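PDB 6IDR: MATE family efflux transporter from Vibrio cholerae, which probably exports drugs and other toxic compounds from the cell as a multidrug and toxic compound extrusion (MATE) transporter. Local coordinates for residues A[26-31]-A[165-170]; A[70-75]-A[154-159]; A[84-89]-A[222-227]. All coordinates share one frame; numbering follows the deposited sequence.

Interaction 1: A[26-31]-A[165-170]; sequences LSLMSF and TLMMVT
Ser27 and Met167 mark the tight part of this helix-helix contact: Ser27 CB sits 3.2 Å from Met167 O. The small side chain points at the partner helix and lets the backbones close in, with Ser27 CA only 5.6 Å from Met168 CA. The segment axes approach to 8.5 Å and are inclined by 30°, running roughly the same way. Ser27 OG lies 3.5 Å from Met168 CG, although the Met168 side chain starts out away from the partner; the hydroxyl spends its hydrogen bond on Phe23 O of its own helix. On the more open side, where Leu28 is partly exposed, the spacing widens. Leu28 lays CG 3.9 Å from Met167 SD, and the methionine, extended through chi2 and chi3 (171° and -172°), carries CE on to Leu28 CD1. Toward the later end of both segments, the edge of the Phe31 ring comes to Thr170, CZ standing 3.6 Å from Thr170 OG1, whose hydroxyl is turned back onto Leu166 O at 2.9 Å, on a lone pair in the carbonyl plane. Met167 O is likewise bonded within its helix, by Ser171 OG. With these polar groups satisfied along their own helices, the two segments are joined by van der Waals contact and shape alone.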
loop_
_atom_site.group_PDB
_atom_site.type_symbol
_atom_site.label_atom_id
_atom_site.label_comp_id
_atom_site.label_asym_id
_atom_site.label_seq_id
_atom_site.Cartn_x
_atom_site.Cartn_y
_atom_site.Cartn_z
ATOM N N LEU A 26 4.516 -9.188 -1.524
ATOM C CA LEU A 26 5.953 -9.409 -1.426
ATOM C C LEU A 26 6.651 -9.123 -2.754
ATOM O O LEU A 26 7.809 -8.707 -2.783
ATOM C CB LEU A 26 6.241 -10.844 -0.980
ATOM C CG LEU A 26 5.540 -11.305 0.300
ATOM C CD1 LEU A 26 5.909 -12.740 0.631
ATOM C CD2 LEU A 26 5.883 -10.382 1.456
ATOM N N SER A 27 5.935 -9.342 -3.852
ATOM C CA SER A 27 6.497 -9.155 -5.184
ATOM C C SER A 27 6.628 -7.673 -5.534
ATOM O O SER A 27 7.677 -7.232 -6.005
ATOM C CB SER A 27 5.641 -9.877 -6.224
ATOM O OG SER A 27 5.718 -11.284 -6.053
ATOM N N LEU A 28 5.557 -6.916 -5.303
ATOM C CA LEU A 28 5.576 -5.461 -5.452
ATOM C C LEU A 28 6.665 -4.846 -4.580
ATOM O O LEU A 28 7.357 -3.909 -4.980
ATOM C CB LEU A 28 4.218 -4.866 -5.075
ATOM C CG LEU A 28 2.995 -5.223 -5.921
ATOM C CD1 LEU A 28 1.737 -4.610 -5.318
ATOM C CD2 LEU A 28 3.184 -4.758 -7.356
ATOM N N MET A 29 6.791 -5.396 -3.379
ATOM C CA MET A 29 7.767 -4.970 -2.387
ATOM C C MET A 29 9.206 -4.996 -2.909
ATOM O O MET A 29 9.942 -4.017 -2.774
ATOM C CB MET A 29 7.641 -5.872 -1.159
ATOM C CG MET A 29 7.982 -5.240 0.173
ATOM S SD MET A 29 7.769 -6.494 1.446
ATOM C CE MET A 29 8.667 -7.848 0.688
ATOM N N SER A 30 9.593 -6.113 -3.517
ATOM C CA SER A 30 10.993 -6.365 -3.865
ATOM C C SER A 30 11.525 -5.538 -5.036
ATOM O O SER A 30 12.731 -5.516 -5.273
ATOM C CB SER A 30 11.192 -7.850 -4.175
ATOM O OG SER A 30 10.527 -8.212 -5.372
ATOM N N PHE A 31 10.641 -4.868 -5.767
ATOM C CA PHE A 31 11.056 -4.087 -6.933
ATOM C C PHE A 31 12.088 -3.018 -6.581
ATOM O O PHE A 31 13.031 -2.785 -7.337
ATOM C CB PHE A 31 9.845 -3.434 -7.601
ATOM C CG PHE A 31 9.229 -4.270 -8.686
ATOM C CD1 PHE A 31 9.791 -4.305 -9.952
ATOM C CD2 PHE A 31 8.087 -5.015 -8.444
ATOM C CE1 PHE A 31 9.228 -5.071 -10.955
ATOM C CE2 PHE A 31 7.520 -5.783 -9.443
ATOM C CZ PHE A 31 8.092 -5.812 -10.700
ATOM N N THR A 165 -0.465 -13.530 -9.837
ATOM C CA THR A 165 0.553 -14.237 -10.609
ATOM C C THR A 165 1.407 -13.269 -11.412
ATOM O O THR A 165 2.609 -13.475 -11.570
ATOM C CB THR A 165 -0.062 -15.261 -11.590
ATOM O OG1 THR A 165 -0.735 -14.570 -12.653
ATOM C CG2 THR A 165 -1.038 -16.178 -10.874
ATOM N N LEU A 166 0.778 -12.217 -11.923
ATOM C CA LEU A 166 1.480 -11.243 -12.749
ATOM C C LEU A 166 2.457 -10.417 -11.919
ATOM O O LEU A 166 3.478 -9.958 -12.430
ATOM C CB LEU A 166 0.486 -10.334 -13.467
ATOM C CG LEU A 166 -0.224 -10.955 -14.673
ATOM C CD1 LEU A 166 -1.220 -9.977 -15.256
ATOM C CD2 LEU A 166 0.785 -11.386 -15.726
ATOM N N MET A 167 2.143 -10.235 -10.640
ATOM C CA MET A 167 3.062 -9.577 -9.719
ATOM C C MET A 167 4.295 -10.447 -9.492
ATOM O O MET A 167 5.411 -9.941 -9.384
ATOM C CB MET A 167 2.370 -9.270 -8.389
ATOM C CG MET A 167 1.377 -8.121 -8.469
ATOM S SD MET A 167 0.376 -7.927 -6.984
ATOM C CE MET A 167 -0.795 -6.684 -7.527
ATOM N N MET A 168 4.081 -11.757 -9.427
ATOM C CA MET A 168 5.175 -12.707 -9.262
ATOM C C MET A 168 6.002 -12.838 -10.540
ATOM O O MET A 168 7.212 -13.056 -10.483
ATOM C CB MET A 168 4.638 -14.078 -8.842
ATOM C CG MET A 168 4.208 -14.162 -7.382
ATOM S SD MET A 168 3.634 -15.803 -6.892
ATOM C CE MET A 168 2.025 -15.869 -7.678
ATOM N N VAL A 169 5.348 -12.703 -11.691
ATOM C CA VAL A 169 6.029 -12.821 -12.979
ATOM C C VAL A 169 6.912 -11.612 -13.270
ATOM O O VAL A 169 8.082 -11.763 -13.627
ATOM C CB VAL A 169 5.021 -13.001 -14.138
ATOM C CG1 VAL A 169 5.690 -12.752 -15.483
ATOM C CG2 VAL A 169 4.418 -14.391 -14.099
ATOM N N THR A 170 6.353 -10.416 -13.110
ATOM C CA THR A 170 7.077 -9.185 -13.410
ATOM C C THR A 170 8.272 -8.964 -12.483
ATOM O O THR A 170 9.303 -8.442 -12.907
ATOM C CB THR A 170 6.151 -7.954 -13.321
ATOM O OG1 THR A 170 5.498 -7.933 -12.044
ATOM C CG2 THR A 170 5.102 -7.998 -14.419
#

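Interaction 2: A[70-75]-A[154-159]; sequences ATTAVI and CRANGN
Ala156 CB meets the backbone of Thr72 directly, 3.7 Å from its CA, and this small methyl group allows an unusually close approach: Thr72 CA and Ala156 CA are 4.2 Å apart. The same CB touches Ile75 at both CB and CG2, each 3.7 Å away, and so fills the notch between residues one turn apart on helix 54-80.

Arg155 reaches the methyl branch of Thr72. From CB its chain leaves with CG anti to the carbonyl carbon (chi1 -70°) and continues extended through CD, then bends at chi3 (48°), which swings the head group back over the threonine. NE is engaged outside the pair, hydrogen-bonded to Met288 O. Beyond it, the guanidinium lays one face over Thr72 CG2: CZ is 3.8 Å from that methyl, NH1 3.4 Å and NH2 3.9 Å. The contact is therefore a methyl packed on a flat cation. The hydroxyl branch is turned to its own helix, OG1 bonding to Ile69 O, and leaves CG2 to meet the arginine.

Just past the contact, helix 124-156 ends in a Schellman motif. Gly158, with positive phi, is the C-prime residue, and the bonds are Asn159 N to Cys154 O (3.0 Å) and Gly158 N to Arg155 O (2.9 Å).

The site is buried among several helices. Ile75 also packs on Ala87 and Leu90 of helix 84-111, Ala70 on helix 226-259 and Cys154 on helix 190-213, while Arg155 reaches across to helix 281-299 through Met288.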
loop_
_atom_site.group_PDB
_atom_site.type_symbol
_atom_site.label_atom_id
_atom_site.label_comp_id
_atom_site.label_asym_id
_atom_site.label_seq_id
_atom_site.Cartn_x
_atom_site.Cartn_y
_atom_site.Cartn_z
ATOM N N ALA A 70 -10.347 3.825 -5.484
ATOM C CA ALA A 70 -11.579 4.416 -5.995
ATOM C C ALA A 70 -12.251 3.541 -7.054
ATOM O O ALA A 70 -13.471 3.385 -7.045
ATOM C CB ALA A 70 -11.298 5.804 -6.556
ATOM N N THR A 71 -11.460 2.975 -7.963
ATOM C CA THR A 71 -12.008 2.149 -9.035
ATOM C C THR A 71 -12.623 0.862 -8.505
ATOM O O THR A 71 -13.727 0.488 -8.902
ATOM C CB THR A 71 -10.940 1.774 -10.078
ATOM O OG1 THR A 71 -10.136 0.696 -9.580
ATOM C CG2 THR A 71 -10.058 2.963 -10.382
ATOM N N THR A 72 -11.909 0.183 -7.610
ATOM C CA THR A 72 -12.393 -1.079 -7.062
ATOM C C THR A 72 -13.662 -0.876 -6.250
ATOM O O THR A 72 -14.495 -1.771 -6.153
ATOM C CB THR A 72 -11.342 -1.763 -6.163
ATOM O OG1 THR A 72 -11.036 -0.919 -5.042
ATOM C CG2 THR A 72 -10.077 -2.048 -6.947
ATOM N N ALA A 73 -13.806 0.311 -5.673
ATOM C CA ALA A 73 -14.974 0.622 -4.862
ATOM C C ALA A 73 -16.211 0.855 -5.725
ATOM O O ALA A 73 -17.273 0.289 -5.461
ATOM C CB ALA A 73 -14.698 1.834 -3.989
ATOM N N VAL A 74 -16.073 1.685 -6.755
ATOM C CA VAL A 74 -17.222 2.080 -7.567
ATOM C C VAL A 74 -17.607 1.044 -8.623
ATOM O O VAL A 74 -18.783 0.916 -8.960
ATOM C CB VAL A 74 -16.979 3.435 -8.277
ATOM C CG1 VAL A 74 -16.702 4.528 -7.257
ATOM C CG2 VAL A 74 -15.836 3.331 -9.273
ATOM N N ILE A 75 -16.628 0.307 -9.142
ATOM C CA ILE A 75 -16.900 -0.663 -10.200
ATOM C C ILE A 75 -17.514 -1.933 -9.626
ATOM O O ILE A 75 -18.488 -2.456 -10.170
ATOM C CB ILE A 75 -15.625 -1.017 -10.993
ATOM C CG1 ILE A 75 -15.142 0.197 -11.787
ATOM C CG2 ILE A 75 -15.884 -2.180 -11.940
ATOM C CD1 ILE A 75 -13.933 -0.081 -12.656
ATOM N N CYS A 154 -9.271 -5.746 -12.582
ATOM C CA CYS A 154 -9.417 -7.174 -12.324
ATOM C C CYS A 154 -9.993 -7.409 -10.933
ATOM O O CYS A 154 -10.926 -8.193 -10.763
ATOM C CB CYS A 154 -8.073 -7.894 -12.463
ATOM S SG CYS A 154 -7.418 -7.959 -14.144
ATOM N N ARG A 155 -9.439 -6.715 -9.946
ATOM C CA ARG A 155 -9.901 -6.836 -8.569
ATOM C C ARG A 155 -11.332 -6.338 -8.422
ATOM O O ARG A 155 -12.128 -6.926 -7.695
ATOM C CB ARG A 155 -8.969 -6.075 -7.629
ATOM C CG ARG A 155 -7.603 -6.723 -7.492
ATOM C CD ARG A 155 -6.624 -5.845 -6.734
ATOM N NE ARG A 155 -7.202 -5.312 -5.505
ATOM C CZ ARG A 155 -7.327 -4.016 -5.242
ATOM N NH1 ARG A 155 -6.904 -3.115 -6.119
ATOM N NH2 ARG A 155 -7.868 -3.620 -4.099
ATOM N N ALA A 156 -11.657 -5.260 -9.129
ATOM C CA ALA A 156 -13.006 -4.705 -9.113
ATOM C C ALA A 156 -14.024 -5.694 -9.678
ATOM O O ALA A 156 -15.207 -5.638 -9.345
ATOM C CB ALA A 156 -13.049 -3.403 -9.891
ATOM N N ASN A 157 -13.558 -6.596 -10.536
ATOM C CA ASN A 157 -14.416 -7.635 -11.094
ATOM C C ASN A 157 -14.349 -8.932 -10.290
ATOM O O ASN A 157 -14.833 -9.972 -10.734
ATOM C CB ASN A 157 -14.048 -7.907 -12.554
ATOM C CG ASN A 157 -14.627 -6.876 -13.503
ATOM O OD1 ASN A 157 -15.736 -7.041 -14.014
ATOM N ND2 ASN A 157 -13.880 -5.805 -13.743
ATOM N N GLY A 158 -13.743 -8.865 -9.108
ATOM C CA GLY A 158 -13.690 -10.006 -8.211
ATOM C C GLY A 158 -12.625 -11.032 -8.550
ATOM O O GLY A 158 -12.839 -12.233 -8.389
ATOM N N ASN A 159 -11.474 -10.556 -9.017
ATOM C CA ASN A 159 -10.350 -11.435 -9.322
ATOM C C ASN A 159 -9.018 -10.870 -8.834
ATOM O O ASN A 159 -8.620 -9.765 -9.208
ATOM C CB ASN A 159 -10.279 -11.705 -10.825
ATOM C CG ASN A 159 -9.026 -12.462 -11.222
ATOM O OD1 ASN A 159 -8.108 -11.895 -11.813
ATOM N ND2 ASN A 159 -8.978 -13.747 -10.890
#

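Interaction 3: A[84-89]-A[222-227]; sequences TEYAKQ and QDLNIS
Gln89 makes the one hydrogen bond between the segments, its NE2 donating to Asp223 OD1 at 2.7 Å with an N-H...O angle of 145°. The glutamine runs extended beyond CG (chi2 171°), which carries its amide out to the aspartate. The oxygen lies in the amide plane of Gln89 and is met on its syn side, but the donor stands 33° out of the carboxylate plane, and the two flat groups are turned almost perpendicular. Glu85 and Asp223 come toward each other from opposite directions: Glu85 OE1 and Glu85 OE2 are each 2.9 Å from Asp223 OD2, a pairing of two acceptors and not a bond as modelled. Beside these polar groups Leu224 wedges between side chains of helix 84-111. Leu224 CD1 is 3.8 Å from Tyr86 CD1, at the ring edge, and Leu224 CD2 is 3.8 Å from Gln89 CB.

In the next shell, Gln89 NE2 also bonds to Gln220 O, so the amide is gripped by two acceptors of the connecting loop. Asn225 caps helix 226-259 through OD1 to Gln228 N and receives Ser227 OG at 3.2 Å. Tyr86 rests further on Gln228 and Ser229 of that helix.

The close carboxylates would repel if both were ionised; a proton shared by the exposed pair is a plausible remedy, with the Gln89 amide probably easing the charge on Asp223.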
loop_
_atom_site.group_PDB
_atom_site.type_symbol
_atom_site.label_atom_id
_atom_site.label_comp_id
_atom_site.label_asym_id
_atom_site.label_seq_id
_atom_site.Cartn_x
_atom_site.Cartn_y
_atom_site.Cartn_z
ATOM N N THR A 84 -23.869 -3.498 -15.414
ATOM C CA THR A 84 -22.771 -4.184 -16.085
ATOM C C THR A 84 -22.064 -3.319 -17.125
ATOM O O THR A 84 -20.837 -3.202 -17.109
ATOM C CB THR A 84 -23.273 -5.472 -16.769
ATOM O OG1 THR A 84 -23.668 -6.420 -15.770
ATOM C CG2 THR A 84 -22.183 -6.083 -17.639
ATOM N N GLU A 85 -22.834 -2.723 -18.030
ATOM C CA GLU A 85 -22.262 -1.888 -19.082
ATOM C C GLU A 85 -21.566 -0.666 -18.493
ATOM O O GLU A 85 -20.514 -0.249 -18.974
ATOM C CB GLU A 85 -23.338 -1.445 -20.073
ATOM C CG GLU A 85 -22.776 -0.776 -21.316
ATOM C CD GLU A 85 -23.685 0.300 -21.871
ATOM O OE1 GLU A 85 -24.807 0.464 -21.349
ATOM O OE2 GLU A 85 -23.275 0.987 -22.831
ATOM N N TYR A 86 -22.164 -0.098 -17.451
ATOM C CA TYR A 86 -21.594 1.057 -16.765
ATOM C C TYR A 86 -20.270 0.705 -16.098
ATOM O O TYR A 86 -19.376 1.544 -15.988
ATOM C CB TYR A 86 -22.581 1.596 -15.726
ATOM C CG TYR A 86 -22.001 2.629 -14.784
ATOM C CD1 TYR A 86 -21.569 3.864 -15.254
ATOM C CD2 TYR A 86 -21.896 2.374 -13.422
ATOM C CE1 TYR A 86 -21.043 4.813 -14.395
ATOM C CE2 TYR A 86 -21.372 3.317 -12.557
ATOM C CZ TYR A 86 -20.947 4.535 -13.048
ATOM O OH TYR A 86 -20.425 5.475 -12.190
ATOM N N ALA A 87 -20.153 -0.544 -15.664
ATOM C CA ALA A 87 -18.951 -1.016 -14.990
ATOM C C ALA A 87 -17.764 -1.081 -15.945
ATOM O O ALA A 87 -16.660 -0.659 -15.602
ATOM C CB ALA A 87 -19.200 -2.379 -14.361
ATOM N N LYS A 88 -17.994 -1.612 -17.143
ATOM C CA LYS A 88 -16.919 -1.772 -18.115
ATOM C C LYS A 88 -16.560 -0.440 -18.768
ATOM O O LYS A 88 -15.437 -0.254 -19.234
ATOM C CB LYS A 88 -17.302 -2.801 -19.182
ATOM C CG LYS A 88 -18.441 -2.393 -20.093
ATOM C CD LYS A 88 -18.641 -3.429 -21.188
ATOM C CE LYS A 88 -19.680 -2.983 -22.200
ATOM N NZ LYS A 88 -19.779 -3.946 -23.333
ATOM N N GLN A 89 -17.518 0.481 -18.800
ATOM C CA GLN A 89 -17.259 1.842 -19.256
ATOM C C GLN A 89 -16.364 2.558 -18.252
ATOM O O GLN A 89 -15.482 3.332 -18.628
ATOM C CB GLN A 89 -18.567 2.616 -19.446
ATOM C CG GLN A 89 -19.367 2.221 -20.680
ATOM C CD GLN A 89 -20.746 2.856 -20.707
ATOM O OE1 GLN A 89 -21.314 3.177 -19.663
ATOM N NE2 GLN A 89 -21.290 3.042 -21.905
ATOM N N GLN A 222 -20.946 6.581 -25.273
ATOM C CA GLN A 222 -22.082 7.345 -25.773
ATOM C C GLN A 222 -23.091 7.604 -24.656
ATOM O O GLN A 222 -23.494 8.742 -24.419
ATOM C CB GLN A 222 -22.760 6.614 -26.937
ATOM C CG GLN A 222 -21.850 6.321 -28.126
ATOM C CD GLN A 222 -21.095 5.011 -27.985
ATOM O OE1 GLN A 222 -21.056 4.414 -26.909
ATOM N NE2 GLN A 222 -20.495 4.554 -29.079
ATOM N N ASP A 223 -23.482 6.536 -23.967
ATOM C CA ASP A 223 -24.468 6.620 -22.894
ATOM C C ASP A 223 -23.813 6.710 -21.518
ATOM O O ASP A 223 -24.471 6.526 -20.496
ATOM C CB ASP A 223 -25.406 5.412 -22.943
ATOM C CG ASP A 223 -24.659 4.096 -22.868
ATOM O OD1 ASP A 223 -23.440 4.090 -23.142
ATOM O OD2 ASP A 223 -25.289 3.068 -22.544
ATOM N N LEU A 224 -22.514 6.992 -21.501
ATOM C CA LEU A 224 -21.776 7.117 -20.249
ATOM C C LEU A 224 -21.676 8.570 -19.796
ATOM O O LEU A 224 -21.110 9.408 -20.496
ATOM C CB LEU A 224 -20.371 6.527 -20.391
ATOM C CG LEU A 224 -19.447 6.771 -19.195
ATOM C CD1 LEU A 224 -19.981 6.068 -17.955
ATOM C CD2 LEU A 224 -18.021 6.335 -19.494
ATOM N N ASN A 225 -22.228 8.862 -18.623
ATOM C CA ASN A 225 -22.089 10.183 -18.023
ATOM C C ASN A 225 -20.697 10.329 -17.417
ATOM O O ASN A 225 -20.436 9.856 -16.311
ATOM C CB ASN A 225 -23.168 10.411 -16.960
ATOM C CG ASN A 225 -23.298 11.870 -16.554
ATOM O OD1 ASN A 225 -22.341 12.642 -16.631
ATOM N ND2 ASN A 225 -24.491 12.252 -16.110
ATOM N N ILE A 226 -19.804 10.983 -18.154
ATOM C CA ILE A 226 -18.402 11.082 -17.766
ATOM C C ILE A 226 -18.192 11.924 -16.507
ATOM O O ILE A 226 -17.492 11.504 -15.584
ATOM C CB ILE A 226 -17.557 11.672 -18.912
ATOM C CG1 ILE A 226 -17.619 10.760 -20.140
ATOM C CG2 ILE A 226 -16.116 11.876 -18.469
ATOM C CD1 ILE A 226 -16.764 11.229 -21.296
ATOM N N SER A 227 -18.803 13.103 -16.471
ATOM C CA SER A 227 -18.631 14.024 -15.351
ATOM C C SER A 227 -19.196 13.455 -14.053
ATOM O O SER A 227 -18.703 13.755 -12.966
ATOM C CB SER A 227 -19.287 15.371 -15.660
ATOM O OG SER A 227 -20.676 15.219 -15.906
#

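In the fold
Interactions 2 and 3 are neighbours, their centres 15 Å apart, and they touch where Ile75 CG2 packs 4.0 Å from Ala87 O, across the successive helices 54-80 and 84-111. Interaction 1 is more distant by centres, 20 Å from interaction 2, though nearest atoms are about 6 Å apart without touching, and 32 Å from interaction 3. It closes a chain loop within which interaction 2 is nested, and helices 124-156 and 161-184, which follow each other, tie the two. Interaction 3 crosses both in chain order. Interactions 1 and 2 thus knit helices of the first MatE range together, whereas interaction 3 ties the loop just ahead of helix 226-259 to helix 84-111.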